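Local coordinates for protein possible glutathione S-transferase (Rhodopseudomonas palustris, PDB 3M8N) that probably acts as a glutathione transferase, joining the thiol of glutathione to electrophilic substrates, at residues G13-V18 against G53-L58. Residues are numbered along the deposited sequence; the frame is centred on the assembly and turned at random.
Sequences GNSYKV and GQVPLL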
# COMPACT_ATOMS: atom_id res chain seq x y z
N GLY A 13 -12.67 6.88 5.19
CA GLY A 13 -11.37 7.51 5.25
C GLY A 13 -10.57 7.36 3.97
O GLY A 13 -9.87 8.25 3.57
N ASN A 14 -10.67 6.21 3.31
CA ASN A 14 -10.03 6.05 2.02
C ASN A 14 -10.54 6.95 0.95
O ASN A 14 -9.74 7.42 0.14
CB ASN A 14 -10.13 4.60 1.53
CG ASN A 14 -9.20 3.71 2.28
OD1 ASN A 14 -8.12 4.10 2.62
ND2 ASN A 14 -9.64 2.50 2.56
N SER A 15 -11.86 7.18 0.94
CA SER A 15 -12.48 8.00 -0.02
C SER A 15 -12.10 9.43 0.26
O SER A 15 -11.87 10.20 -0.69
CB SER A 15 -13.99 7.92 0.03
OG SER A 15 -14.55 6.81 -0.64
N TYR A 16 -12.09 9.81 1.53
CA TYR A 16 -11.73 11.16 1.87
C TYR A 16 -10.31 11.52 1.46
O TYR A 16 -10.07 12.64 1.06
CB TYR A 16 -11.92 11.41 3.35
CG TYR A 16 -11.24 12.69 3.89
CD1 TYR A 16 -11.60 13.94 3.42
CD2 TYR A 16 -10.27 12.62 4.90
CE1 TYR A 16 -10.97 15.11 3.93
CE2 TYR A 16 -9.65 13.78 5.39
CZ TYR A 16 -10.02 15.01 4.91
OH TYR A 16 -9.46 16.14 5.40
N LYS A 17 -9.35 10.61 1.56
CA LYS A 17 -8.00 10.83 0.99
C LYS A 17 -8.02 11.37 -0.45
O LYS A 17 -7.33 12.32 -0.77
CB LYS A 17 -7.16 9.55 1.03
CG LYS A 17 -6.67 9.20 2.36
CD LYS A 17 -6.79 7.71 2.59
CE LYS A 17 -5.77 7.04 1.90
NZ LYS A 17 -5.47 5.87 2.78
N VAL A 18 -8.80 10.73 -1.31
CA VAL A 18 -8.86 11.07 -2.68
C VAL A 18 -9.57 12.40 -2.87
O VAL A 18 -9.12 13.21 -3.64
CB VAL A 18 -9.58 10.03 -3.47
CG1 VAL A 18 -9.59 10.49 -4.83
CG2 VAL A 18 -8.87 8.64 -3.36
N GLY A 53 -16.00 -4.70 -5.26
CA GLY A 53 -16.82 -3.83 -4.44
C GLY A 53 -16.10 -2.63 -3.84
O GLY A 53 -16.58 -2.04 -2.88
N GLN A 54 -14.97 -2.24 -4.42
CA GLN A 54 -14.13 -1.21 -3.82
C GLN A 54 -14.62 0.23 -4.08
O GLN A 54 -14.89 0.62 -5.20
CB GLN A 54 -12.71 -1.39 -4.34
CG GLN A 54 -12.09 -2.73 -4.08
CD GLN A 54 -10.64 -2.63 -3.65
OE1 GLN A 54 -10.33 -2.25 -2.50
NE2 GLN A 54 -9.73 -3.02 -4.55
N VAL A 55 -14.73 1.00 -3.02
CA VAL A 55 -14.93 2.45 -3.04
C VAL A 55 -13.74 3.06 -2.23
O VAL A 55 -13.46 2.57 -1.16
CB VAL A 55 -16.31 2.75 -2.36
CG1 VAL A 55 -16.64 4.16 -2.35
CG2 VAL A 55 -17.39 2.01 -3.10
N PRO A 56 -13.03 4.11 -2.73
CA PRO A 56 -13.28 4.92 -3.91
C PRO A 56 -12.88 4.22 -5.22
O PRO A 56 -12.09 3.28 -5.20
CB PRO A 56 -12.45 6.17 -3.65
CG PRO A 56 -11.24 5.66 -2.91
CD PRO A 56 -11.76 4.52 -2.07
N LEU A 57 -13.47 4.67 -6.31
CA LEU A 57 -13.12 4.25 -7.64
C LEU A 57 -13.05 5.47 -8.50
O LEU A 57 -13.94 6.30 -8.46
CB LEU A 57 -14.20 3.33 -8.17
CG LEU A 57 -13.89 2.28 -9.23
CD1 LEU A 57 -12.87 1.29 -8.74
CD2 LEU A 57 -15.17 1.56 -9.50
N LEU A 58 -11.97 5.58 -9.25
CA LEU A 58 -11.79 6.68 -10.16
C LEU A 58 -11.93 6.22 -11.59
O LEU A 58 -11.10 5.52 -12.08
CB LEU A 58 -10.39 7.27 -10.00
CG LEU A 58 -10.05 8.55 -10.74
CD1 LEU A 58 -10.83 9.59 -10.10
CD2 LEU A 58 -8.55 8.84 -10.67
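The ring of P56 is wedged against the first two turns of helix 13-24, where N14, S15 and V18 meet it from one face of the helix. CB, CG and CD of the ring each meet a different part of the helix. CG touches the CG2 methyl of V18 at 3.8 Å and lies equally near the main-chain O of N14, CD faces N14 CB at 4.0 Å, and CB rests 3.7 Å from S15 OG. With CG1 of V18 anti to the backbone N (chi1 179°), CG2 lies beside that N and is the methyl that meets the ring, and the two side chains pass at a slant. No hydrogen bond joins the segments; this tight side is van der Waals contact, with L6 of strand 4-8 packed against both V18 and P56. The peptide bond between V55 and P56 is cis, and strand 57-59 begins at the next residue after P56, its L57 paired with Y7. This is the cis-proline loop of the thioredoxin fold, which in glutathione transferases lies beside the N-terminal end of the first helix and helps form the glutathione site. S15 stands at that junction: its OG is hydrogen-bonded to the backbone N of M9, while the CG1 methyl of V55 comes within 3.8 Å of it. The contact thins out at N14 and at V55, both partly exposed, and N14 gives the proline little beyond CB, its amide being engaged elsewhere. ND2 bonds to E105, and OD1 receives K17 NZ at 3.2 Å, nearly in line with the carbonyl (161°). A salt bridge from K17 to E100 continues this polar network into helix 87-117, away from P56.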